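Local coordinates for protein AxyAgu115A (Amphibacillus xylanus NBRC 15112, PDB 6NPS) that probably hydrolyses alpha-linked glucuronic acid side groups from xylan, as a family GH115 alpha-glucuronidase, at residues N296-K309 / E345-E357. The protein carries 3 engineered substitutions. Numbering follows the deposited sequence.
Sequences NIITIGMRGEADTK and EVPRMLALYKEVE
Ile298 and Thr299 pair in parallel with Arg348 and Met349, joining two neighbouring strands of the TIM-barrel-like domain. Ile298 N donates to Pro347 O (3.0 Å), Met349 N to Ile298 O, and Ile300 N to Met349 O (2.8 Å). Beyond Ile300 the strands part, and one water bridges Ile300 O and Ala351 N. The strand part is tightly packed. On one face Ile298 CD1 meets Val346 CG1 at 3.7 Å, and helix 317-338 covers both residues. Arg348 shares this face; its NE binds Val346 O (3.1 Å) and its NH1 binds Asn332. On the face of Thr299 and Met349, Ile297 CG2 reaches Met349 CB. Met349 bends so that its CE sits beside Thr299 OG1, which is hydrogen-bonded to Ala244 O.

The loops after the strands meet in a half-buried charged cluster. Arg303 grips Glu355 side-on: NE binds OE2 at 2.7 Å and NH2 binds OE1 at 3.3 Å, with the two planes turned 40° apart. The chain bends at chi3 (82°), which sets NE and NH2 toward Glu355 and NH1 toward Asp307 OD1 (2.7 Å). Tyr353 CD2 lies over one guanidinium face, the ring nearly perpendicular (85°). Val356 CG2 packs on Arg303 CD. A leucine in place of Arg303 would probably leave Asp307 and Glu355 without their shared cation and Glu355 freer to turn. On the open side, exposed Lys309 passes beside Glu355, its NZ too far for an ion pair. The chemistry implies a largely apolar, backbone-bonded barrel wall that gives way to a salt-bridge network at the C-terminal strand ends, where TIM barrels carry their active sites.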
ATOM      1  N   ASN A 296     -24.943 -48.078  14.424  1.00 33.27           N
ATOM      2  CA  ASN A 296     -24.669 -46.813  13.747  1.00 33.76           C
ATOM      3  C   ASN A 296     -25.904 -45.929  13.875  1.00 34.95           C
ATOM      4  O   ASN A 296     -26.960 -46.354  14.346  1.00 32.85           O
ATOM      5  CB  ASN A 296     -24.275 -47.040  12.276  1.00 34.44           C
ATOM      6  CG  ASN A 296     -25.178 -48.046  11.588  1.00 37.07           C
ATOM      7  OD1 ASN A 296     -26.416 -47.936  11.665  1.00 36.63           O
ATOM      8  ND2 ASN A 296     -24.570 -49.064  10.948  1.00 34.91           N
ATOM      9  N   ILE A 297     -25.747 -44.673  13.501  1.00 31.83           N
ATOM     10  CA  ILE A 297     -26.868 -43.768  13.330  1.00 33.87           C
ATOM     11  C   ILE A 297     -26.968 -43.503  11.839  1.00 37.63           C
ATOM     12  O   ILE A 297     -25.957 -43.188  11.193  1.00 36.52           O
ATOM     13  CB  ILE A 297     -26.666 -42.473  14.138  1.00 34.69           C
ATOM     14  CG1 ILE A 297     -26.667 -42.804  15.647  1.00 31.33           C
ATOM     15  CG2 ILE A 297     -27.749 -41.420  13.791  1.00 28.70           C
ATOM     16  CD1 ILE A 297     -26.308 -41.573  16.492  1.00 34.99           C
ATOM     17  N   ILE A 298     -28.148 -43.739  11.276  1.00 33.31           N
ATOM     18  CA  ILE A 298     -28.355 -43.569   9.842  1.00 29.98           C
ATOM     19  C   ILE A 298     -28.646 -42.107   9.551  1.00 33.70           C
ATOM     20  O   ILE A 298     -29.597 -41.526  10.096  1.00 39.25           O
ATOM     21  CB  ILE A 298     -29.504 -44.447   9.340  1.00 32.32           C
ATOM     22  CG1 ILE A 298     -29.238 -45.923   9.679  1.00 33.58           C
ATOM     23  CG2 ILE A 298     -29.714 -44.215   7.826  1.00 31.60           C
ATOM     24  CD1 ILE A 298     -30.423 -46.850   9.291  1.00 32.67           C
ATOM     25  N   THR A 299     -27.838 -41.499   8.686  1.00 35.76           N
ATOM     26  CA  THR A 299     -28.121 -40.134   8.275  1.00 36.10           C
ATOM     27  C   THR A 299     -29.168 -40.170   7.168  1.00 36.23           C
ATOM     28  O   THR A 299     -29.143 -41.044   6.296  1.00 39.22           O
ATOM     29  CB  THR A 299     -26.835 -39.426   7.829  1.00 41.58           C
ATOM     30  OG1 THR A 299     -25.959 -39.268   8.964  1.00 40.29           O
ATOM     31  CG2 THR A 299     -27.146 -38.027   7.260  1.00 44.65           C
ATOM     32  N   ILE A 300     -30.143 -39.264   7.235  1.00 39.93           N
ATOM     33  CA  ILE A 300     -31.168 -39.190   6.196  1.00 39.52           C
ATOM     34  C   ILE A 300     -31.102 -37.795   5.573  1.00 41.47           C
ATOM     35  O   ILE A 300     -30.378 -36.920   6.049  1.00 43.83           O
ATOM     36  CB  ILE A 300     -32.575 -39.514   6.731  1.00 41.71           C
ATOM     37  CG1 ILE A 300     -32.951 -38.553   7.871  1.00 40.43           C
ATOM     38  CG2 ILE A 300     -32.633 -40.987   7.223  1.00 38.68           C
ATOM     39  CD1 ILE A 300     -34.464 -38.515   8.177  1.00 39.92           C
ATOM     40  N   GLY A 301     -31.853 -37.600   4.493  1.00 41.54           N
ATOM     41  CA  GLY A 301     -31.747 -36.378   3.721  1.00 49.95           C
ATOM     42  C   GLY A 301     -30.869 -36.572   2.492  1.00 51.63           C
ATOM     43  O   GLY A 301     -30.479 -37.691   2.156  1.00 46.67           O
ATOM     44  N   MET A 302     -30.520 -35.448   1.835  1.00 51.89           N
ATOM     45  CA  MET A 302     -29.626 -35.506   0.678  1.00 58.03           C
ATOM     46  C   MET A 302     -29.023 -34.164   0.264  1.00 65.37           C
ATOM     47  O   MET A 302     -29.735 -33.301  -0.263  1.00 68.60           O
ATOM     48  CB  MET A 302     -30.370 -36.097  -0.517  1.00 60.43           C
ATOM     49  CG  MET A 302     -29.450 -36.664  -1.578  1.00 62.67           C
ATOM     50  SD  MET A 302     -30.343 -36.896  -3.129  1.00 62.49           S
ATOM     51  CE  MET A 302     -28.997 -37.352  -4.247  1.00 63.79           C
ATOM     52  N   ARG A 303     -27.703 -34.046   0.401  1.00 66.87           N
ATOM     53  CA  ARG A 303     -26.966 -32.853  -0.008  1.00 73.24           C
ATOM     54  C   ARG A 303     -26.032 -33.242  -1.161  1.00 78.68           C
ATOM     55  O   ARG A 303     -25.782 -34.427  -1.378  1.00 79.10           O
ATOM     56  CB  ARG A 303     -26.162 -32.286   1.161  1.00 66.17           C
ATOM     57  CG  ARG A 303     -26.960 -31.371   2.077  1.00 67.57           C
ATOM     58  CD  ARG A 303     -26.054 -30.651   3.063  1.00 66.19           C
ATOM     59  NE  ARG A 303     -25.428 -29.474   2.471  1.00 71.33           N
ATOM     60  CZ  ARG A 303     -24.117 -29.328   2.307  1.00 66.72           C
ATOM     61  NH1 ARG A 303     -23.287 -30.289   2.690  1.00 63.42           N
ATOM     62  NH2 ARG A 303     -23.633 -28.221   1.759  1.00 62.71           N
ATOM     63  N   GLY A 304     -25.518 -32.258  -1.898  1.00 83.18           N
ATOM     64  CA  GLY A 304     -24.636 -32.542  -3.009  1.00 82.97           C
ATOM     65  C   GLY A 304     -23.350 -33.208  -2.555  1.00 85.00           C
ATOM     66  O   GLY A 304     -22.995 -33.236  -1.369  1.00 78.49           O
ATOM     67  N   GLU A 305     -22.635 -33.753  -3.539  1.00 85.63           N
ATOM     68  CA  GLU A 305     -21.399 -34.477  -3.273  1.00 84.12           C
ATOM     69  C   GLU A 305     -20.255 -33.526  -2.947  1.00 79.40           C
ATOM     70  O   GLU A 305     -20.115 -32.457  -3.558  1.00 77.11           O
ATOM     71  CB  GLU A 305     -21.027 -35.341  -4.473  1.00 87.73           C
ATOM     72  CG  GLU A 305     -21.919 -36.542  -4.641  1.00 87.98           C
ATOM     73  CD  GLU A 305     -21.484 -37.406  -5.795  1.00 89.15           C
ATOM     74  OE1 GLU A 305     -21.071 -36.845  -6.837  1.00 91.57           O
ATOM     75  OE2 GLU A 305     -21.534 -38.643  -5.651  1.00 86.56           O
ATOM     76  N   ALA A 306     -19.426 -33.940  -1.984  1.00 77.38           N
ATOM     77  CA  ALA A 306     -18.294 -33.151  -1.504  1.00 77.30           C
ATOM     78  C   ALA A 306     -18.752 -31.778  -1.007  1.00 84.46           C
ATOM     79  O   ALA A 306     -18.262 -30.735  -1.455  1.00 85.85           O
ATOM     80  CB  ALA A 306     -17.213 -33.020  -2.583  1.00 75.64           C
ATOM     81  N   ASP A 307     -19.708 -31.792  -0.072  1.00 84.84           N
ATOM     82  CA  ASP A 307     -20.189 -30.593   0.628  1.00 87.85           C
ATOM     83  C   ASP A 307     -20.583 -29.486  -0.356  1.00 85.54           C
ATOM     84  O   ASP A 307     -20.058 -28.368  -0.331  1.00 84.08           O
ATOM     85  CB  ASP A 307     -19.146 -30.092   1.640  1.00 90.51           C
ATOM     86  CG  ASP A 307     -19.705 -29.028   2.597  1.00 93.82           C
ATOM     87  OD1 ASP A 307     -20.818 -29.225   3.124  1.00 93.30           O
ATOM     88  OD2 ASP A 307     -19.032 -27.995   2.831  1.00 96.80           O
ATOM     89  N   THR A 308     -21.521 -29.821  -1.242  1.00 82.57           N
ATOM     90  CA  THR A 308     -22.151 -28.860  -2.136  1.00 79.32           C
ATOM     91  C   THR A 308     -23.655 -28.833  -1.864  1.00 78.05           C
ATOM     92  O   THR A 308     -24.185 -29.613  -1.066  1.00 73.54           O
ATOM     93  CB  THR A 308     -21.865 -29.182  -3.628  1.00 76.60           C
ATOM     94  OG1 THR A 308     -22.259 -30.525  -3.942  1.00 70.10           O
ATOM     95  CG2 THR A 308     -20.372 -28.996  -3.970  1.00 77.26           C
ATOM     96  N   LYS A 309     -24.340 -27.901  -2.524  1.00 81.60           N
ATOM     97  CA  LYS A 309     -25.797 -27.898  -2.562  1.00 84.13           C
ATOM     98  C   LYS A 309     -26.305 -28.986  -3.509  1.00 80.65           C
ATOM     99  O   LYS A 309     -25.717 -29.221  -4.569  1.00 74.64           O
ATOM    100  CB  LYS A 309     -26.311 -26.533  -3.020  1.00 86.34           C
ATOM    101  CG  LYS A 309     -25.472 -25.358  -2.524  1.00 87.45           C
ATOM    102  CD  LYS A 309     -26.355 -24.190  -2.089  1.00 86.26           C
ATOM    103  CE  LYS A 309     -27.416 -23.876  -3.147  1.00 88.12           C
ATOM    104  NZ  LYS A 309     -27.947 -22.477  -3.087  1.00 92.62           N
ATOM    105  N   GLU A 345     -37.100 -47.883  16.688  1.00 63.09           N
ATOM    106  CA  GLU A 345     -35.895 -48.520  17.194  1.00 57.50           C
ATOM    107  C   GLU A 345     -34.659 -48.206  16.363  1.00 53.44           C
ATOM    108  O   GLU A 345     -33.575 -48.707  16.690  1.00 53.50           O
ATOM    109  CB  GLU A 345     -36.085 -50.036  17.259  1.00 67.31           C
ATOM    110  CG  GLU A 345     -37.094 -50.477  18.311  1.00 83.74           C
ATOM    111  CD  GLU A 345     -37.003 -51.963  18.627  1.00 96.92           C
ATOM    112  OE1 GLU A 345     -36.382 -52.309  19.659  1.00 99.61           O
ATOM    113  OE2 GLU A 345     -37.547 -52.781  17.846  1.00101.09           O
ATOM    114  N   VAL A 346     -34.770 -47.396  15.313  1.00 43.38           N
ATOM    115  CA  VAL A 346     -33.611 -47.162  14.460  1.00 43.19           C
ATOM    116  C   VAL A 346     -33.155 -45.718  14.643  1.00 42.68           C
ATOM    117  O   VAL A 346     -33.852 -44.786  14.213  1.00 42.97           O
ATOM    118  CB  VAL A 346     -33.913 -47.462  12.986  1.00 40.42           C
ATOM    119  CG1 VAL A 346     -32.635 -47.304  12.182  1.00 40.46           C
ATOM    120  CG2 VAL A 346     -34.466 -48.864  12.882  1.00 42.40           C
ATOM    121  N   PRO A 347     -31.980 -45.483  15.218  1.00 41.50           N
ATOM    122  CA  PRO A 347     -31.488 -44.096  15.354  1.00 44.14           C
ATOM    123  C   PRO A 347     -31.218 -43.490  13.981  1.00 43.59           C
ATOM    124  O   PRO A 347     -30.487 -44.054  13.156  1.00 39.83           O
ATOM    125  CB  PRO A 347     -30.195 -44.243  16.169  1.00 39.74           C
ATOM    126  CG  PRO A 347     -30.280 -45.610  16.805  1.00 45.82           C
ATOM    127  CD  PRO A 347     -31.072 -46.472  15.815  1.00 45.50           C
ATOM    128  N   ARG A 348     -31.822 -42.333  13.738  1.00 36.65           N
ATOM    129  CA  ARG A 348     -31.636 -41.620  12.492  1.00 36.38           C
ATOM    130  C   ARG A 348     -31.420 -40.150  12.808  1.00 36.34           C
ATOM    131  O   ARG A 348     -31.828 -39.657  13.872  1.00 39.00           O
ATOM    132  CB  ARG A 348     -32.829 -41.783  11.548  1.00 37.06           C
ATOM    133  CG  ARG A 348     -33.097 -43.209  11.075  1.00 40.04           C
ATOM    134  CD  ARG A 348     -34.579 -43.391  10.704  1.00 38.97           C
ATOM    135  NE  ARG A 348     -35.429 -43.396  11.897  1.00 38.54           N
ATOM    136  CZ  ARG A 348     -36.688 -42.961  11.932  1.00 44.14           C
ATOM    137  NH1 ARG A 348     -37.279 -42.498  10.831  1.00 39.76           N
ATOM    138  NH2 ARG A 348     -37.371 -43.005  13.066  1.00 49.35           N
ATOM    139  N   MET A 349     -30.764 -39.459  11.866  1.00 32.80           N
ATOM    140  CA  MET A 349     -30.382 -38.065  12.058  1.00 39.14           C
ATOM    141  C   MET A 349     -30.547 -37.314  10.740  1.00 41.45           C
ATOM    142  O   MET A 349     -30.159 -37.808   9.675  1.00 39.52           O
ATOM    143  CB  MET A 349     -28.933 -37.950  12.554  1.00 38.38           C
ATOM    144  CG  MET A 349     -28.425 -36.499  12.795  1.00 44.27           C
ATOM    145  SD  MET A 349     -27.474 -35.887  11.344  1.00 53.50           S
ATOM    146  CE  MET A 349     -25.941 -36.815  11.549  1.00 51.13           C
ATOM    147  N   LEU A 350     -31.103 -36.106  10.826  1.00 37.07           N
ATOM    148  CA  LEU A 350     -31.209 -35.205   9.688  1.00 38.72           C
ATOM    149  C   LEU A 350     -30.397 -33.960  10.016  1.00 42.32           C
ATOM    150  O   LEU A 350     -30.622 -33.322  11.049  1.00 39.85           O
ATOM    151  CB  LEU A 350     -32.666 -34.865   9.390  1.00 45.28           C
ATOM    152  CG  LEU A 350     -32.755 -33.741   8.358  1.00 52.02           C
ATOM    153  CD1 LEU A 350     -32.316 -34.271   6.979  1.00 53.56           C
ATOM    154  CD2 LEU A 350     -34.182 -33.211   8.313  1.00 54.51           C
ATOM    155  N   ALA A 351     -29.421 -33.647   9.176  1.00 38.14           N
ATOM    156  CA  ALA A 351     -28.559 -32.503   9.418  1.00 44.64           C
ATOM    157  C   ALA A 351     -29.239 -31.240   8.907  1.00 54.25           C
ATOM    158  O   ALA A 351     -29.592 -31.162   7.729  1.00 60.84           O
ATOM    159  CB  ALA A 351     -27.216 -32.711   8.731  1.00 41.75           C
ATOM    160  N   LEU A 352     -29.441 -30.255   9.781  1.00 51.71           N
ATOM    161  CA  LEU A 352     -29.828 -28.919   9.318  1.00 56.90           C
ATOM    162  C   LEU A 352     -28.579 -28.071   9.058  1.00 58.30           C
ATOM    163  O   LEU A 352     -28.396 -27.000   9.623  1.00 52.40           O
ATOM    164  CB  LEU A 352     -30.749 -28.253  10.330  1.00 54.74           C
ATOM    165  CG  LEU A 352     -31.906 -29.150  10.723  1.00 54.91           C
ATOM    166  CD1 LEU A 352     -32.849 -28.408  11.645  1.00 58.24           C
ATOM    167  CD2 LEU A 352     -32.636 -29.686   9.494  1.00 54.89           C
ATOM    168  N   TYR A 353     -27.703 -28.589   8.186  1.00 61.09           N
ATOM    169  CA  TYR A 353     -26.379 -28.007   7.944  1.00 57.97           C
ATOM    170  C   TYR A 353     -26.435 -27.006   6.795  1.00 56.78           C
ATOM    171  O   TYR A 353     -26.948 -27.326   5.721  1.00 48.68           O
ATOM    172  CB  TYR A 353     -25.338 -29.095   7.631  1.00 51.16           C
ATOM    173  CG  TYR A 353     -23.900 -28.595   7.444  1.00 45.86           C
ATOM    174  CD1 TYR A 353     -23.203 -27.979   8.501  1.00 44.80           C
ATOM    175  CD2 TYR A 353     -23.248 -28.716   6.218  1.00 47.51           C
ATOM    176  CE1 TYR A 353     -21.907 -27.520   8.337  1.00 46.65           C
ATOM    177  CE2 TYR A 353     -21.942 -28.272   6.034  1.00 48.34           C
ATOM    178  CZ  TYR A 353     -21.269 -27.662   7.107  1.00 49.79           C
ATOM    179  OH  TYR A 353     -19.973 -27.192   6.960  1.00 46.80           O
ATOM    180  N   LYS A 354     -25.868 -25.803   7.034  1.00 59.19           N
ATOM    181  CA  LYS A 354     -25.781 -24.684   6.091  1.00 56.71           C
ATOM    182  C   LYS A 354     -27.126 -24.365   5.446  1.00 54.57           C
ATOM    183  O   LYS A 354     -28.081 -23.997   6.141  1.00 52.35           O
ATOM    184  CB  LYS A 354     -24.733 -24.960   5.006  1.00 62.80           C
ATOM    185  CG  LYS A 354     -23.311 -24.581   5.410  1.00 68.71           C
ATOM    186  CD  LYS A 354     -22.308 -25.364   4.590  1.00 77.84           C
ATOM    187  CE  LYS A 354     -20.963 -24.673   4.534  1.00 82.49           C
ATOM    188  NZ  LYS A 354     -20.977 -23.587   3.514  1.00 87.07           N
ATOM    189  N   GLU A 355     -27.217 -24.528   4.116  1.00 54.62           N
ATOM    190  CA  GLU A 355     -28.429 -24.154   3.403  1.00 56.81           C
ATOM    191  C   GLU A 355     -29.646 -24.965   3.830  1.00 57.22           C
ATOM    192  O   GLU A 355     -30.771 -24.578   3.496  1.00 58.45           O
ATOM    193  CB  GLU A 355     -28.202 -24.297   1.882  1.00 57.51           C
ATOM    194  CG  GLU A 355     -28.332 -25.733   1.348  1.00 58.87           C
ATOM    195  CD  GLU A 355     -27.016 -26.531   1.434  1.00 64.09           C
ATOM    196  OE1 GLU A 355     -25.954 -25.936   1.771  1.00 58.93           O
ATOM    197  OE2 GLU A 355     -27.049 -27.759   1.167  1.00 65.49           O
ATOM    198  N   VAL A 356     -29.458 -26.076   4.552  1.00 57.54           N
ATOM    199  CA  VAL A 356     -30.594 -26.934   4.897  1.00 62.55           C
ATOM    200  C   VAL A 356     -31.450 -26.309   6.008  1.00 57.98           C
ATOM    201  O   VAL A 356     -32.677 -26.510   6.038  1.00 54.31           O
ATOM    202  CB  VAL A 356     -30.118 -28.354   5.290  1.00 66.21           C
ATOM    203  CG1 VAL A 356     -31.334 -29.283   5.490  1.00 62.51           C
ATOM    204  CG2 VAL A 356     -29.154 -28.934   4.241  1.00 69.94           C
ATOM    205  N   GLU A 357     -30.830 -25.568   6.944  1.00 52.90           N
ATOM    206  CA  GLU A 357     -31.585 -24.878   7.998  1.00 50.60           C
ATOM    207  C   GLU A 357     -32.717 -24.012   7.444  1.00 53.47           C
ATOM    208  O   GLU A 357     -33.846 -24.122   7.953  1.00 55.24           O
ATOM    209  CB  GLU A 357     -30.628 -24.056   8.889  1.00 55.60           C
ATOM    210  CG  GLU A 357     -31.230 -23.587  10.236  1.00 60.42           C
ATOM    211  CD  GLU A 357     -30.278 -22.701  11.080  1.00 67.55           C
ATOM    212  OE1 GLU A 357     -29.912 -21.597  10.607  1.00 66.87           O
ATOM    213  OE2 GLU A 357     -29.915 -23.102  12.223  1.00 64.82           O
TER
HETATM  214  O   HOH W   1     -28.841 -34.964   6.679  1.00 40.20           O